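Local coordinates for protein mandelate racemase/muconate lactonizing enzyme/Enolase superfamily (PDB 2HZG) that is of unknown function but belongs to the enolase superfamily, with a capping N-terminal domain, a TIM-barrel-like C-terminal domain and a bound sodium ion, at residues 135-140 and 327-332; 307-312 and 343-348; 299-304 and 316-321. All blocks are in the same frame, centred on the assembly; numbering follows the deposited sequence. Where two conformers were deposited one is given.

Contact 1 (135-140 and 327-332)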
loop_
_atom_site.group_PDB
_atom_site.type_symbol
_atom_site.label_atom_id
_atom_site.label_comp_id
_atom_site.label_asym_id
_atom_site.label_seq_id
_atom_site.Cartn_x
_atom_site.Cartn_y
_atom_site.Cartn_z
ATOM N N ARG A 135 7.746 -30.177 0.077
ATOM C CA ARG A 135 8.002 -30.658 -1.264
ATOM C C ARG A 135 8.046 -29.445 -2.214
ATOM O O ARG A 135 7.010 -28.813 -2.459
ATOM C CB ARG A 135 6.911 -31.673 -1.645
ATOM C CG ARG A 135 6.987 -32.180 -3.080
ATOM C CD ARG A 135 8.134 -33.174 -3.276
ATOM N NE ARG A 135 8.030 -34.315 -2.361
ATOM C CZ ARG A 135 8.970 -35.249 -2.212
ATOM N NH1 ARG A 135 10.095 -35.192 -2.920
ATOM N NH2 ARG A 135 8.781 -36.237 -1.354
ATOM N N PRO A 136 9.248 -29.118 -2.739
ATOM C CA PRO A 136 9.440 -27.888 -3.517
ATOM C C PRO A 136 8.873 -28.018 -4.934
ATOM O O PRO A 136 9.104 -29.034 -5.614
ATOM C CB PRO A 136 10.970 -27.722 -3.560
ATOM C CG PRO A 136 11.499 -29.159 -3.476
ATOM C CD PRO A 136 10.493 -29.906 -2.615
ATOM N N TYR A 137 8.107 -27.020 -5.366
ATOM C CA TYR A 137 7.728 -26.964 -6.765
ATOM C C TYR A 137 8.660 -25.986 -7.448
ATOM O O TYR A 137 9.048 -24.981 -6.854
ATOM C CB TYR A 137 6.242 -26.637 -6.936
ATOM C CG TYR A 137 5.779 -25.219 -6.591
ATOM C CD1 TYR A 137 6.021 -24.139 -7.462
ATOM C CD2 TYR A 137 5.038 -24.977 -5.439
ATOM C CE1 TYR A 137 5.554 -22.828 -7.149
ATOM C CE2 TYR A 137 4.540 -23.681 -5.134
ATOM C CZ TYR A 137 4.823 -22.623 -5.996
ATOM O OH TYR A 137 4.371 -21.362 -5.707
ATOM N N ALA A 138 9.071 -26.312 -8.669
ATOM C CA ALA A 138 9.975 -25.473 -9.420
ATOM C C ALA A 138 9.212 -24.260 -9.908
ATOM O O ALA A 138 8.225 -24.397 -10.635
ATOM C CB ALA A 138 10.596 -26.260 -10.616
ATOM N N SER A 139 9.661 -23.069 -9.514
ATOM C CA SER A 139 8.932 -21.872 -9.856
ATOM C C SER A 139 9.639 -21.125 -10.966
ATOM O O SER A 139 10.764 -20.669 -10.795
ATOM C CB SER A 139 8.703 -20.974 -8.624
ATOM O OG SER A 139 7.694 -20.033 -8.926
ATOM N N LEU A 140 8.951 -20.999 -12.097
ATOM C CA LEU A 140 9.574 -20.589 -13.345
ATOM C C LEU A 140 8.743 -19.547 -14.074
ATOM O O LEU A 140 7.573 -19.384 -13.793
ATOM C CB LEU A 140 9.756 -21.825 -14.267
ATOM C CG LEU A 140 10.728 -22.895 -13.771
ATOM C CD1 LEU A 140 10.613 -24.157 -14.627
ATOM C CD2 LEU A 140 12.150 -22.343 -13.793
ATOM N N ILE A 327 3.604 -28.352 0.516
ATOM C CA ILE A 327 4.281 -27.829 -0.661
ATOM C C ILE A 327 4.883 -26.433 -0.389
ATOM O O ILE A 327 4.371 -25.682 0.455
ATOM C CB ILE A 327 3.397 -27.868 -1.906
ATOM C CG1 ILE A 327 2.591 -26.606 -2.035
ATOM C CG2 ILE A 327 2.477 -29.128 -1.905
ATOM C CD1 ILE A 327 2.547 -26.168 -3.435
ATOM N N CYS A 328 5.994 -26.132 -1.060
ATOM C CA CYS A 328 6.586 -24.810 -0.992
ATOM C C CYS A 328 7.023 -24.379 -2.363
ATOM O O CYS A 328 7.353 -25.216 -3.213
ATOM C CB CYS A 328 7.772 -24.756 -0.013
ATOM S SG CYS A 328 9.213 -25.739 -0.511
ATOM N N GLU A 329 7.026 -23.068 -2.567
ATOM C CA GLU A 329 7.603 -22.475 -3.758
ATOM C C GLU A 329 9.125 -22.484 -3.698
ATOM O O GLU A 329 9.731 -22.097 -2.691
ATOM C CB GLU A 329 7.089 -21.047 -3.975
ATOM C CG GLU A 329 7.512 -20.459 -5.305
ATOM C CD GLU A 329 6.795 -19.162 -5.669
ATOM O OE1 GLU A 329 6.242 -18.503 -4.759
ATOM O OE2 GLU A 329 6.808 -18.777 -6.878
ATOM N N TYR A 330 9.731 -22.899 -4.802
ATOM C CA TYR A 330 11.173 -22.940 -4.918
ATOM C C TYR A 330 11.618 -22.222 -6.197
ATOM O O TYR A 330 11.305 -22.676 -7.285
ATOM C CB TYR A 330 11.670 -24.401 -4.916
ATOM C CG TYR A 330 13.175 -24.493 -4.841
ATOM C CD1 TYR A 330 13.838 -24.516 -3.602
ATOM C CD2 TYR A 330 13.943 -24.486 -6.000
ATOM C CE1 TYR A 330 15.245 -24.565 -3.541
ATOM C CE2 TYR A 330 15.339 -24.534 -5.951
ATOM C CZ TYR A 330 15.976 -24.584 -4.717
ATOM O OH TYR A 330 17.348 -24.621 -4.685
ATOM N N PRO A 331 12.403 -21.134 -6.077
ATOM C CA PRO A 331 12.827 -20.459 -7.310
ATOM C C PRO A 331 13.839 -21.319 -8.080
ATOM O O PRO A 331 14.972 -21.504 -7.634
ATOM C CB PRO A 331 13.503 -19.168 -6.815
ATOM C CG PRO A 331 13.780 -19.362 -5.416
ATOM C CD PRO A 331 12.968 -20.506 -4.868
ATOM N N ALA A 332 13.420 -21.830 -9.233
ATOM C CA ALA A 332 14.216 -22.807 -9.969
ATOM C C ALA A 332 15.155 -22.183 -11.017
ATOM O O ALA A 332 16.100 -22.829 -11.460
ATOM C CB ALA A 332 13.301 -23.863 -10.599
#
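S139 and E329 meet where the TIM-type (beta/alpha)8 barrel closes: strand 135-141, the first of its wall, lies parallel to strand 327-331, the last. The short axes approach to 4.6 Å and diverge by 39°, a marked twist.

Backbone bonds set the register. C328 and Y330 sit opposite P136 and A138, and each bonds to both neighbours of its counterpart: C328 N donates to R135 O and C328 O accepts from Y137 N, while Y330 N donates to Y137 O and Y330 O accepts from S139 N. A332 N to S139 O extends the pattern.

The polar contact lies on the face carrying Y137, S139 and E329. S139 OG, anti to the backbone N (chi1 -164°), donates to the anti lone pair of E329 OE2, 2.6 Å away. K165 forms a salt bridge with the same oxygen and also bonds to the Y137 hydroxyl, while T305 N bonds to OE1, so several partners fix the carboxylate.

Apolar contacts fill both faces. Y137, its chi1 of 70° placing CG between N and C, spreads its ring over E329: E329 CA lies 3.7 Å from the Y137 ring centroid in a CH-pi contact. At the ring edge, I327 CD1 is 3.4 Å from Y137 CD2. On the other face P136 CB meets Y330 CB at 3.7 Å, and A332 CB rests 3.6 Å from A138 CB.

Contact 2 (307-312 and 343-348)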
loop_
_atom_site.group_PDB
_atom_site.type_symbol
_atom_site.label_atom_id
_atom_site.label_comp_id
_atom_site.label_asym_id
_atom_site.label_seq_id
_atom_site.Cartn_x
_atom_site.Cartn_y
_atom_site.Cartn_z
ATOM N N THR A 307 13.176 -15.540 -5.093
ATOM C CA THR A 307 14.466 -14.857 -4.993
ATOM C C THR A 307 15.533 -15.705 -4.260
ATOM O O THR A 307 15.651 -16.908 -4.544
ATOM C CB THR A 307 14.282 -13.426 -4.396
ATOM O OG1 THR A 307 13.645 -13.536 -3.118
ATOM C CG2 THR A 307 13.398 -12.585 -5.313
ATOM N N SER A 308 16.317 -15.097 -3.363
ATOM C CA SER A 308 17.459 -15.777 -2.714
ATOM C C SER A 308 17.028 -16.877 -1.726
ATOM O O SER A 308 15.864 -16.997 -1.360
ATOM C CB SER A 308 18.331 -14.764 -1.964
ATOM O OG SER A 308 17.670 -14.365 -0.757
ATOM N N HIS A 309 17.982 -17.665 -1.245
ATOM C CA HIS A 309 17.637 -18.613 -0.185
ATOM C C HIS A 309 17.466 -17.946 1.170
ATOM O O HIS A 309 16.851 -18.521 2.038
ATOM C CB HIS A 309 18.625 -19.774 -0.107
ATOM C CG HIS A 309 18.408 -20.797 -1.175
ATOM N ND1 HIS A 309 18.637 -22.141 -0.980
ATOM C CD2 HIS A 309 17.951 -20.674 -2.445
ATOM C CE1 HIS A 309 18.344 -22.803 -2.087
ATOM N NE2 HIS A 309 17.929 -21.936 -2.992
ATOM N N LEU A 310 17.985 -16.735 1.347
ATOM C CA LEU A 310 17.667 -15.979 2.571
ATOM C C LEU A 310 16.152 -15.680 2.637
ATOM O O LEU A 310 15.511 -15.896 3.662
ATOM C CB LEU A 310 18.491 -14.694 2.669
ATOM C CG LEU A 310 18.246 -13.820 3.919
ATOM C CD1 LEU A 310 18.676 -14.560 5.212
ATOM C CD2 LEU A 310 18.942 -12.452 3.772
ATOM N N ALA A 311 15.609 -15.187 1.524
ATOM C CA ALA A 311 14.154 -14.989 1.346
ATOM C C ALA A 311 13.400 -16.303 1.479
ATOM O O ALA A 311 12.357 -16.349 2.130
ATOM C CB ALA A 311 13.867 -14.332 -0.018
ATOM N N LEU A 312 13.929 -17.367 0.863
ATOM C CA LEU A 312 13.304 -18.697 0.962
ATOM C C LEU A 312 13.203 -19.158 2.405
ATOM O O LEU A 312 12.141 -19.552 2.862
ATOM C CB LEU A 312 14.052 -19.756 0.131
ATOM C CG LEU A 312 13.514 -21.203 0.156
ATOM C CD1 LEU A 312 12.006 -21.315 -0.252
ATOM C CD2 LEU A 312 14.403 -22.079 -0.750
ATOM N N GLY A 343 25.930 -17.631 1.204
ATOM C CA GLY A 343 27.137 -18.440 0.990
ATOM C C GLY A 343 26.804 -19.916 0.996
ATOM O O GLY A 343 27.336 -20.688 0.197
ATOM N N ASP A 344 25.906 -20.304 1.897
ATOM C CA ASP A 344 25.292 -21.626 1.881
ATOM C C ASP A 344 23.845 -21.538 1.374
ATOM O O ASP A 344 23.302 -20.436 1.182
ATOM C CB ASP A 344 25.383 -22.316 3.254
ATOM C CG ASP A 344 24.986 -21.393 4.433
ATOM O OD1 ASP A 344 24.641 -20.198 4.221
ATOM O OD2 ASP A 344 25.049 -21.888 5.587
ATOM N N HIS A 345 23.241 -22.701 1.115
ATOM C CA HIS A 345 21.919 -22.759 0.503
ATOM C C HIS A 345 21.082 -23.823 1.170
ATOM O O HIS A 345 21.618 -24.685 1.874
ATOM C CB HIS A 345 22.041 -23.029 -0.997
ATOM C CG HIS A 345 22.703 -21.915 -1.747
ATOM N ND1 HIS A 345 24.065 -21.870 -1.964
ATOM C CD2 HIS A 345 22.197 -20.780 -2.283
ATOM C CE1 HIS A 345 24.364 -20.771 -2.637
ATOM N NE2 HIS A 345 23.251 -20.085 -2.833
ATOM N N ILE A 346 19.773 -23.765 0.958
ATOM C CA ILE A 346 18.886 -24.798 1.456
ATOM C C ILE A 346 18.944 -25.984 0.484
ATOM O O ILE A 346 18.620 -25.846 -0.709
ATOM C CB ILE A 346 17.414 -24.299 1.620
ATOM C CG1 ILE A 346 17.349 -23.131 2.632
ATOM C CG2 ILE A 346 16.514 -25.485 2.031
ATOM C CD1 ILE A 346 15.975 -22.479 2.794
ATOM N N ARG A 347 19.317 -27.142 1.013
ATOM C CA ARG A 347 19.487 -28.337 0.194
ATOM C C ARG A 347 18.468 -29.421 0.552
ATOM O O ARG A 347 18.061 -29.536 1.710
ATOM C CB ARG A 347 20.927 -28.866 0.318
ATOM C CG ARG A 347 22.003 -27.831 -0.025
ATOM C CD ARG A 347 22.217 -27.651 -1.534
ATOM N NE ARG A 347 21.479 -26.561 -2.193
ATOM C CZ ARG A 347 22.002 -25.803 -3.165
ATOM N NH1 ARG A 347 23.266 -26.001 -3.541
ATOM N NH2 ARG A 347 21.288 -24.841 -3.763
ATOM N N PRO A 348 18.047 -30.218 -0.446
ATOM C CA PRO A 348 17.044 -31.260 -0.169
ATOM C C PRO A 348 17.634 -32.381 0.700
ATOM O O PRO A 348 18.842 -32.617 0.663
ATOM C CB PRO A 348 16.703 -31.798 -1.559
ATOM C CG PRO A 348 17.933 -31.547 -2.382
ATOM C CD PRO A 348 18.451 -30.214 -1.871
#
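H309 reaches across to the backbone of I346 from the first turn of helix 309-316, and its imidazole carries most of the contact. The CB bond points toward the loop at 343-348. Chi1 of -77° sets CG anti to the carbonyl carbon and beside the backbone N, turning the ring onto that loop. H309 CG lies 3.9 Å from H345 CD2. H309 ND1 accepts from I346 N at 2.8 Å, the N-H...N angle being 156° and the donor lying in the ring plane; H309 ND1 is also 3.5 Å from H345 CB. An accepting ND1 is consistent with a hydrogen on NE2. H309 CE1 approaches I346 O at 3.4 Å, and at the far end the imidazole meets the ring of Y330.

Both ring faces are covered. L312 CD2 lies over the centre of one. Against the opposite face of H309, H345 presents its edge, a T-shaped pair with ring centroids 5.1 Å apart and planes at 85°; H345 NE2 is tethered to L339 O. Beside the imidazole, L312 CG packs on I346 CD1 at 3.8 Å.

S308 N-caps the helix: A311 N points almost straight at S308 OG, at 3.2 Å, and that hydroxyl also bonds to E43 of strand 38-44. L312 lies against Y330 of barrel strand 327-331, and the loop between helices 336-340 and 368-374 closes over H309.

Contact 3 (299-304 and 316-321)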
loop_
_atom_site.group_PDB
_atom_site.type_symbol
_atom_site.label_atom_id
_atom_site.label_comp_id
_atom_site.label_asym_id
_atom_site.label_seq_id
_atom_site.Cartn_x
_atom_site.Cartn_y
_atom_site.Cartn_z
ATOM N N ILE A 299 -7.392 -23.483 5.134
ATOM C CA ILE A 299 -6.796 -23.048 3.871
ATOM C C ILE A 299 -5.297 -23.371 3.867
ATOM O O ILE A 299 -4.583 -23.049 4.807
ATOM C CB ILE A 299 -7.069 -21.531 3.604
ATOM C CG1 ILE A 299 -8.589 -21.295 3.463
ATOM C CG2 ILE A 299 -6.302 -21.034 2.342
ATOM C CD1 ILE A 299 -9.019 -19.839 3.479
ATOM N N THR A 300 -4.833 -24.014 2.802
ATOM C CA THR A 300 -3.418 -24.315 2.627
ATOM C C THR A 300 -2.568 -23.047 2.518
ATOM O O THR A 300 -2.840 -22.164 1.706
ATOM C CB THR A 300 -3.172 -25.192 1.393
ATOM O OG1 THR A 300 -3.976 -26.373 1.479
ATOM C CG2 THR A 300 -1.659 -25.595 1.290
ATOM N N TYR A 301 -1.538 -22.979 3.359
ATOM C CA TYR A 301 -0.571 -21.894 3.348
ATOM C C TYR A 301 0.669 -22.319 2.547
ATOM O O TYR A 301 1.137 -23.439 2.678
ATOM C CB TYR A 301 -0.191 -21.546 4.794
ATOM C CG TYR A 301 0.772 -20.403 4.948
ATOM C CD1 TYR A 301 0.333 -19.151 5.413
ATOM C CD2 TYR A 301 2.148 -20.585 4.708
ATOM C CE1 TYR A 301 1.238 -18.094 5.583
ATOM C CE2 TYR A 301 3.055 -19.534 4.868
ATOM C CZ TYR A 301 2.591 -18.301 5.303
ATOM O OH TYR A 301 3.481 -17.283 5.466
ATOM N N VAL A 302 1.174 -21.414 1.711
ATOM C CA VAL A 302 2.379 -21.658 0.935
ATOM C C VAL A 302 3.189 -20.383 1.008
ATOM O O VAL A 302 2.626 -19.290 1.065
ATOM C CB VAL A 302 2.091 -22.002 -0.582
ATOM C CG1 VAL A 302 3.310 -22.686 -1.223
ATOM C CG2 VAL A 302 0.836 -22.892 -0.772
ATOM N N ASN A 303 4.509 -20.512 1.026
ATOM C CA ASN A 303 5.352 -19.347 0.815
ATOM C C ASN A 303 5.223 -18.819 -0.617
ATOM O O ASN A 303 4.963 -19.594 -1.559
ATOM C CB ASN A 303 6.819 -19.678 1.100
ATOM C CG ASN A 303 7.368 -20.720 0.151
ATOM O OD1 ASN A 303 6.759 -21.764 -0.052
ATOM N ND2 ASN A 303 8.502 -20.432 -0.452
ATOM N N HIS A 304 5.376 -17.505 -0.767
ATOM C CA HIS A 304 5.763 -16.938 -2.044
ATOM C C HIS A 304 7.247 -16.599 -1.966
ATOM O O HIS A 304 7.651 -15.779 -1.144
ATOM C CB HIS A 304 4.983 -15.662 -2.412
ATOM C CG HIS A 304 5.552 -14.971 -3.610
ATOM N ND1 HIS A 304 6.510 -13.985 -3.519
ATOM C CD2 HIS A 304 5.361 -15.185 -4.934
ATOM C CE1 HIS A 304 6.870 -13.603 -4.731
ATOM N NE2 HIS A 304 6.183 -14.314 -5.608
ATOM N N LEU A 316 9.732 -19.749 4.557
ATOM C CA LEU A 316 9.413 -21.094 5.066
ATOM C C LEU A 316 9.132 -21.067 6.568
ATOM O O LEU A 316 8.328 -21.860 7.059
ATOM C CB LEU A 316 10.545 -22.078 4.771
ATOM C CG LEU A 316 10.814 -22.425 3.301
ATOM C CD1 LEU A 316 11.978 -23.405 3.153
ATOM C CD2 LEU A 316 9.564 -23.012 2.710
ATOM N N GLN A 317 9.790 -20.157 7.297
ATOM C CA GLN A 317 9.634 -20.093 8.762
ATOM C C GLN A 317 8.163 -20.122 9.227
ATOM O O GLN A 317 7.823 -20.907 10.101
ATOM C CB GLN A 317 10.353 -18.880 9.381
ATOM C CG GLN A 317 11.845 -18.704 9.031
ATOM C CD GLN A 317 12.737 -19.823 9.561
ATOM O OE1 GLN A 317 12.423 -20.474 10.575
ATOM N NE2 GLN A 317 13.841 -20.063 8.869
ATOM N N PRO A 318 7.277 -19.288 8.632
ATOM C CA PRO A 318 5.911 -19.202 9.180
ATOM C C PRO A 318 5.042 -20.456 9.066
ATOM O O PRO A 318 3.969 -20.510 9.685
ATOM C CB PRO A 318 5.284 -18.074 8.356
ATOM C CG PRO A 318 6.473 -17.305 7.808
ATOM C CD PRO A 318 7.438 -18.367 7.491
ATOM N N PHE A 319 5.458 -21.437 8.269
ATOM C CA PHE A 319 4.702 -22.684 8.199
ATOM C C PHE A 319 5.573 -23.915 8.413
ATOM O O PHE A 319 5.164 -25.028 8.090
ATOM C CB PHE A 319 3.788 -22.769 6.936
ATOM C CG PHE A 319 4.504 -23.014 5.592
ATOM C CD1 PHE A 319 4.141 -24.114 4.796
ATOM C CD2 PHE A 319 5.443 -22.105 5.077
ATOM C CE1 PHE A 319 4.716 -24.329 3.548
ATOM C CE2 PHE A 319 6.044 -22.313 3.845
ATOM C CZ PHE A 319 5.677 -23.437 3.058
ATOM N N ALA A 320 6.758 -23.705 9.002
ATOM C CA ALA A 320 7.711 -24.784 9.275
ATOM C C ALA A 320 7.057 -25.903 10.090
ATOM O O ALA A 320 7.242 -27.081 9.810
ATOM C CB ALA A 320 8.935 -24.243 10.018
ATOM N N GLY A 321 6.286 -25.525 11.105
ATOM C CA GLY A 321 5.697 -26.502 12.014
ATOM C C GLY A 321 4.351 -27.030 11.584
ATOM O O GLY A 321 3.752 -27.821 12.306
#
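Y301 and F319 form the centre of a hydrophobic contact between barrel strand 300-303, the seventh of the (beta/alpha)8 wall, and the turn that follows helix 309-316 in the crossover to the last strand. The two rings meet obliquely, centroids 5.2 Å apart and planes at 48°, with Y301 CD2 3.5 Å from F319 CG. Further along the tyrosine, Y301 OH touches P318 CB at 3.5 Å. The phenylalanine extends along the strand: F319 CE2 comes within 3.7 Å of N303 N, and V302 CA sits obliquely near the rim of the ring. N303 and L316 run side by side, N303 CG 4.1 Å from L316 CD2.

The next shell fixes these groups. F319 N bonds to L316 O at 3.1 Å, tightening the turn, while K134 binds F319 O and Y128 binds P318 O. Helix 284-297 packs against Y301 through A287, V290 and A291. The amide of N303 is held at both ends, OD1 accepting from the backbone N of E329 and ND2 bonding to T305. With CG between the backbone N and the carbonyl carbon (chi1 63°), this amide sits near the phenyl tip, the planes 24° apart, with N303 OD1 3.7 Å from F319 CZ.

All three contacts gather around the last barrel strand, 327-331, and the helix before it. Contact 1 joins the first and last strands; contact 3 is nested inside the chain loop it closes, and contact 2 crosses both along the chain. Contacts 1 and 2, centres about 12 Å apart, touch through Y330 CD1 and L312 CD2 at 3.8 Å. Contacts 1 and 3, centres about 13 Å apart, meet where E329 N probably bonds to N303 OD1 at 2.8 Å. L312 CD1, 3.6 Å from N303 ND2, bridges contacts 2 and 3. The sodium ion of D199, E227 and E254 lies about 5 Å from the E329 side chain, about 10 Å from V302's and about 13 Å from L312's.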